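Long-range contacts in putative laminarinase (Phanerochaete chrysosporium, PDB 2WNE), which probably hydrolyses O-glycosidic bonds in beta-glucans such as laminarin: residues P100-T105 with I247-T252; S115-E120 with T131-A136. The protein carries 1 engineered substitution. One frame throughout, in Å; residues are numbered along the deposited sequence.

Contact 1: P100-T105 with I247-T252. With GLC (alpha-D-glucopyranose), chain B; BGC (beta-D-glucopyranose), chain C.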
# COMPACT_ATOMS: atom_id res chain seq x y z
N PRO A 100 1.57 4.64 5.46
CA PRO A 100 1.65 3.22 5.10
C PRO A 100 1.32 2.99 3.64
O PRO A 100 0.57 3.77 3.06
CB PRO A 100 0.58 2.58 5.97
CG PRO A 100 -0.49 3.70 6.19
CD PRO A 100 0.22 5.03 5.94
N ALA A 101 1.85 1.92 3.06
CA ALA A 101 1.47 1.53 1.71
C ALA A 101 1.57 0.03 1.51
O ALA A 101 2.43 -0.61 2.12
CB ALA A 101 2.34 2.28 0.65
N ALA A 102 0.66 -0.50 0.68
CA ALA A 102 0.77 -1.82 0.04
C ALA A 102 0.77 -1.51 -1.46
O ALA A 102 -0.17 -0.90 -1.98
CB ALA A 102 -0.40 -2.70 0.37
N TRP A 103 1.85 -1.91 -2.14
CA TRP A 103 2.12 -1.47 -3.49
C TRP A 103 3.00 -2.43 -4.30
O TRP A 103 3.49 -3.42 -3.78
CB TRP A 103 2.68 -0.04 -3.48
CG TRP A 103 3.98 0.19 -2.72
CD1 TRP A 103 4.22 -0.05 -1.39
CD2 TRP A 103 5.19 0.75 -3.25
NE1 TRP A 103 5.50 0.32 -1.06
CE2 TRP A 103 6.12 0.82 -2.19
CE3 TRP A 103 5.57 1.23 -4.52
CZ2 TRP A 103 7.42 1.33 -2.35
CZ3 TRP A 103 6.87 1.77 -4.69
CH2 TRP A 103 7.78 1.81 -3.61
N GLU A 104 3.18 -2.13 -5.59
CA GLU A 104 4.05 -2.93 -6.45
C GLU A 104 4.97 -2.00 -7.21
O GLU A 104 4.55 -0.92 -7.58
CB GLU A 104 3.25 -3.80 -7.44
CG GLU A 104 2.57 -4.98 -6.79
CD GLU A 104 1.85 -5.88 -7.78
OE1 GLU A 104 1.96 -5.61 -9.01
OE2 GLU A 104 1.18 -6.85 -7.31
N THR A 105 6.22 -2.42 -7.43
CA THR A 105 7.20 -1.63 -8.18
C THR A 105 8.38 -2.51 -8.60
O THR A 105 8.52 -3.64 -8.13
CB THR A 105 7.72 -0.40 -7.31
OG1 THR A 105 8.31 0.60 -8.15
CG2 THR A 105 8.72 -0.83 -6.26
N ILE A 247 5.98 -7.07 -4.79
CA ILE A 247 4.99 -6.52 -3.87
C ILE A 247 5.76 -5.94 -2.68
O ILE A 247 6.68 -6.58 -2.14
CB ILE A 247 4.00 -7.65 -3.41
CG1 ILE A 247 3.11 -8.11 -4.57
CG2 ILE A 247 3.12 -7.23 -2.19
CD1 ILE A 247 2.35 -9.41 -4.26
N ILE A 248 5.38 -4.74 -2.25
CA ILE A 248 6.02 -4.11 -1.07
C ILE A 248 4.92 -3.67 -0.09
O ILE A 248 3.87 -3.20 -0.50
CB ILE A 248 6.96 -2.94 -1.49
CG1 ILE A 248 8.04 -3.43 -2.47
CG2 ILE A 248 7.61 -2.24 -0.27
CD1 ILE A 248 9.01 -2.36 -2.92
N ILE A 249 5.15 -3.91 1.20
CA ILE A 249 4.28 -3.43 2.25
C ILE A 249 5.17 -2.72 3.29
O ILE A 249 6.18 -3.27 3.73
CB ILE A 249 3.49 -4.59 2.89
CG1 ILE A 249 2.73 -5.37 1.80
CG2 ILE A 249 2.53 -4.06 3.97
CD1 ILE A 249 2.17 -6.69 2.24
N ASN A 250 4.84 -1.49 3.64
CA ASN A 250 5.76 -0.69 4.45
C ASN A 250 5.02 0.31 5.29
O ASN A 250 3.82 0.50 5.13
CB ASN A 250 6.79 0.06 3.57
CG ASN A 250 6.16 1.14 2.71
OD1 ASN A 250 5.55 0.85 1.66
ND2 ASN A 250 6.29 2.41 3.15
N LEU A 251 5.75 0.94 6.21
CA LEU A 251 5.23 2.08 6.94
C LEU A 251 6.37 3.06 7.10
O LEU A 251 7.41 2.72 7.71
CB LEU A 251 4.67 1.64 8.30
CG LEU A 251 4.38 2.74 9.36
CD1 LEU A 251 3.30 3.73 8.90
CD2 LEU A 251 4.02 2.18 10.73
N THR A 252 6.21 4.27 6.54
CA THR A 252 7.14 5.35 6.84
C THR A 252 6.40 6.45 7.59
O THR A 252 5.19 6.32 7.87
CB THR A 252 7.95 5.86 5.57
OG1 THR A 252 8.96 6.78 5.99
CG2 THR A 252 7.06 6.51 4.54
C1 GLC B . 4.58 5.62 -4.16
C2 GLC B . 5.99 6.09 -4.61
C3 GLC B . 7.06 5.49 -3.70
C4 GLC B . 6.56 5.29 -2.27
C5 GLC B . 5.42 4.26 -2.28
C6 GLC B . 4.80 3.94 -0.92
O1 GLC B . 3.75 5.46 -5.28
O2 GLC B . 6.25 5.91 -5.99
O3 GLC B . 8.17 6.34 -3.69
O4 GLC B . 7.60 4.77 -1.47
O5 GLC B . 4.41 4.55 -3.22
O6 GLC B . 4.09 5.07 -0.41
C2 BGC C . 10.22 7.07 -4.58
C3 BGC C . 11.40 6.77 -5.52
C4 BGC C . 11.89 5.33 -5.41
C5 BGC C . 10.71 4.34 -5.47
C6 BGC C . 11.12 2.87 -5.33
C1 BGC C . 9.15 5.99 -4.68
O2 BGC C . 9.66 8.35 -4.82
O3 BGC C . 12.49 7.57 -5.14
O4 BGC C . 12.83 5.12 -6.45
O5 BGC C . 9.75 4.71 -4.48
O6 BGC C . 11.66 2.56 -4.07

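Contact 2: S115-E120 with T131-A136. Engineered in segment 115-120: Ser115 (natural residue Glu). With BGC (beta-D-glucopyranose), chain D; GLC (alpha-D-glucopyranose), chain B.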
# COMPACT_ATOMS: atom_id res chain seq x y z
N SER A 115 5.04 1.92 -10.94
CA SER A 115 4.63 1.57 -9.59
C SER A 115 3.09 1.74 -9.49
O SER A 115 2.53 2.64 -10.08
CB SER A 115 5.44 2.34 -8.51
OG SER A 115 5.17 3.72 -8.43
N VAL A 116 2.44 0.79 -8.82
CA VAL A 116 1.02 0.85 -8.56
C VAL A 116 0.78 0.75 -7.06
O VAL A 116 1.22 -0.22 -6.42
CB VAL A 116 0.19 -0.21 -9.37
CG1 VAL A 116 0.87 -1.57 -9.40
CG2 VAL A 116 -1.22 -0.35 -8.82
N ASP A 117 0.12 1.77 -6.50
CA ASP A 117 -0.27 1.77 -5.09
C ASP A 117 -1.70 1.25 -4.96
O ASP A 117 -2.61 1.75 -5.62
CB ASP A 117 -0.17 3.18 -4.48
CG ASP A 117 1.26 3.68 -4.40
OD1 ASP A 117 1.96 3.36 -3.42
OD2 ASP A 117 1.66 4.41 -5.33
N ILE A 118 -1.85 0.24 -4.10
CA ILE A 118 -3.14 -0.43 -3.88
C ILE A 118 -3.77 0.14 -2.60
O ILE A 118 -4.96 0.45 -2.55
CB ILE A 118 -2.90 -2.00 -3.82
CG1 ILE A 118 -2.23 -2.46 -5.13
CG2 ILE A 118 -4.21 -2.77 -3.58
CD1 ILE A 118 -1.47 -3.81 -5.10
N ILE A 119 -2.94 0.29 -1.57
CA ILE A 119 -3.31 0.94 -0.34
C ILE A 119 -2.26 2.02 -0.06
O ILE A 119 -1.05 1.76 -0.07
CB ILE A 119 -3.36 -0.08 0.84
CG1 ILE A 119 -4.24 -1.29 0.47
CG2 ILE A 119 -3.79 0.63 2.18
CD1 ILE A 119 -4.10 -2.50 1.44
N GLU A 120 -2.72 3.24 0.14
CA GLU A 120 -1.82 4.32 0.49
C GLU A 120 -2.60 5.52 1.00
O GLU A 120 -3.69 5.83 0.50
CB GLU A 120 -0.98 4.76 -0.71
CG GLU A 120 0.31 5.48 -0.32
CD GLU A 120 0.98 6.16 -1.52
OE1 GLU A 120 0.38 6.18 -2.62
OE2 GLU A 120 2.10 6.67 -1.37
N THR A 131 -2.93 4.69 -7.06
CA THR A 131 -2.13 5.58 -7.90
C THR A 131 -1.07 4.82 -8.70
O THR A 131 -0.42 3.90 -8.17
CB THR A 131 -1.41 6.69 -7.05
OG1 THR A 131 -2.32 7.20 -6.07
CG2 THR A 131 -0.91 7.88 -7.93
N LEU A 132 -0.92 5.21 -9.96
CA LEU A 132 0.20 4.73 -10.79
C LEU A 132 1.22 5.84 -10.93
O LEU A 132 0.85 7.02 -11.02
CB LEU A 132 -0.25 4.33 -12.20
CG LEU A 132 -1.46 3.43 -12.47
CD1 LEU A 132 -1.49 3.09 -13.97
CD2 LEU A 132 -1.40 2.18 -11.60
N HIS A 133 2.50 5.46 -10.89
CA HIS A 133 3.58 6.36 -11.27
C HIS A 133 4.33 5.73 -12.42
O HIS A 133 4.75 4.55 -12.34
CB HIS A 133 4.53 6.59 -10.09
CG HIS A 133 3.87 7.25 -8.92
ND1 HIS A 133 4.07 8.57 -8.59
CD2 HIS A 133 3.00 6.76 -8.00
CE1 HIS A 133 3.35 8.87 -7.52
NE2 HIS A 133 2.70 7.79 -7.14
N THR A 134 4.51 6.49 -13.50
CA THR A 134 5.24 6.01 -14.68
C THR A 134 6.27 7.04 -15.22
O THR A 134 6.35 8.17 -14.71
CB THR A 134 4.25 5.60 -15.81
OG1 THR A 134 3.57 6.77 -16.29
CG2 THR A 134 3.20 4.61 -15.32
N GLY A 135 7.07 6.64 -16.22
CA GLY A 135 7.75 7.61 -17.11
C GLY A 135 6.76 8.24 -18.11
O GLY A 135 5.52 8.14 -17.93
N ALA A 136 7.30 8.87 -19.16
CA ALA A 136 6.56 9.76 -20.09
C ALA A 136 5.50 9.04 -20.88
O ALA A 136 5.59 7.83 -21.09
CB ALA A 136 7.52 10.47 -21.06
C2 BGC D . 4.00 10.07 -3.16
C3 BGC D . 3.35 8.84 -3.79
C4 BGC D . 1.82 8.92 -3.87
C5 BGC D . 1.40 10.27 -4.45
C6 BGC D . -0.12 10.44 -4.37
C1 BGC D . 3.46 11.35 -3.78
O2 BGC D . 5.39 10.01 -3.37
O3 BGC D . 3.70 7.71 -3.06
O4 BGC D . 1.32 7.86 -4.66
O5 BGC D . 2.04 11.32 -3.73
O6 BGC D . -0.47 11.69 -4.95
C1 GLC B . 4.58 5.62 -4.16
C2 GLC B . 5.99 6.09 -4.61
C3 GLC B . 7.06 5.49 -3.70
C4 GLC B . 6.56 5.29 -2.27
C5 GLC B . 5.42 4.26 -2.28
C6 GLC B . 4.80 3.94 -0.92
O1 GLC B . 3.75 5.46 -5.28
O2 GLC B . 6.25 5.91 -5.99
O3 GLC B . 8.17 6.34 -3.69
O4 GLC B . 7.60 4.77 -1.47
O5 GLC B . 4.41 4.55 -3.22
O6 GLC B . 4.09 5.07 -0.41
O HOH W 1 -2.02 5.72 -3.97

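Contact 1: P100-T105 with I247-T252
Trp103 and Ile248 lie side by side and point the same way, with the isoleucine against one face of the indole. Ile248 CB sits 3.9 Å from the centroid of the five-membered ring of Trp103, over its face, which makes this a CH-pi contact. Ile248 CD1 reaches further along, to 3.7 Å from Thr105 CG2. On the opposite face the alpha-glucose sets C5 over the middle of the indole, 3.5 Å from Trp103 CE2. The ring is thus layered between an aliphatic side chain and a sugar, the stacking expected of a carbohydrate subsite. Ala101 extends the same platform, its CB 3.4 Å from C6 of that glucose.

Asn250 grips the indole near its edge and limits its turning: Trp103 NE1 donates to Asn250 OD1 at 2.8 Å, with OD1 tilted from the ring plane. The bond is bent, 137° at the hydrogen, and the ring and amide planes stand 71° apart. Trp103 CG lies between its own backbone N and carbonyl carbon (chi1 60°), a setting that brings the indole over the adjacent strand.

The strands are antiparallel, and four backbone N-H...O bonds link Ala101 with Asn250 and Trp103 with Ile248. Pro100, Ala102 and Glu104 point to the other face with Leu251, Ile249 and Ile247. There Glu104 OE2 passes 3.6 Å from Ile247 CG1 and is hydrogen-bonded to His83.

In this sheet strand 115-120 flanks 98-105, and strand 69-76 flanks 246-253. Trp289, Ile291 and Val296 of strand 288-297 pack on the face away from the sugars, joining the two sheets of the sandwich.

Contact 2: S115-E120 with T131-A136
Ser115 and His133 form an antiparallel hydrogen-bonded pair: Ser115 N donates to His133 O at 3.0 Å, and His133 N returns a bond to Ser115 O at 2.9 Å. Two residues on, Asp117 N meets Thr131 O in an almost straight bond, 175° at the hydrogen. Ser115 is engineered, replacing the natural glutamate; its OG rests against His133 CB.

The His133 ring works through NE2, which donates to O4 of the chain D beta-glucose at 2.8 Å. CG lies beside the backbone N (chi1 -62°), and the ring brings its edge to the sugar. That same O4 gives its own proton to Glu120 OE1, also at 2.8 Å, and a water joins OE1 to Thr131 OG1. Glu120 OE2 accepts O3 of that sugar and, at 2.7 Å, O6 of the alpha-glucose, besides Trp99 NE1. Replacing His133 with an alanine removes the NE2 donor, which is likely to leave O4 relying on its bond to Glu120 and the sugar freer to shift.

The natural glutamate at position 115, with Asp117 and Glu120, follows the Glu-x-Asp-x-x-Glu spacing of the family 16 active-site motif; Ile118 and Ile119, both facing Ala102, make the classic bulge within it. On the other face Val116 CB packs on Leu132 CD2 (3.6 Å), both against Ile196 of strand 196-202 in the second sheet. Strand 98-105 borders the hairpin on one side, and strand 165-168 borders it on the other.

Overall arrangement
From the N terminus, strand 98-105 comes first, followed after a nine-residue connection by strand 115-120, which turns back as a hairpin into 129-133. Contact 2 closes that hairpin across only ten intervening residues. The chain then runs through much of the second sheet before strand 246-253 returns to pair with 98-105, so contact 1 closes a loop of 141 residues with contact 2 nested wholly inside it. Their centres lie 11 Å apart, and the two join directly: Glu104 N lies 2.9 Å from Val116 O, and Ala102 N as far from Ile119 O, both probable hydrogen bonds. Together they join neighbouring strands of one sheet whose sugar-facing side holds the same alpha-glucose.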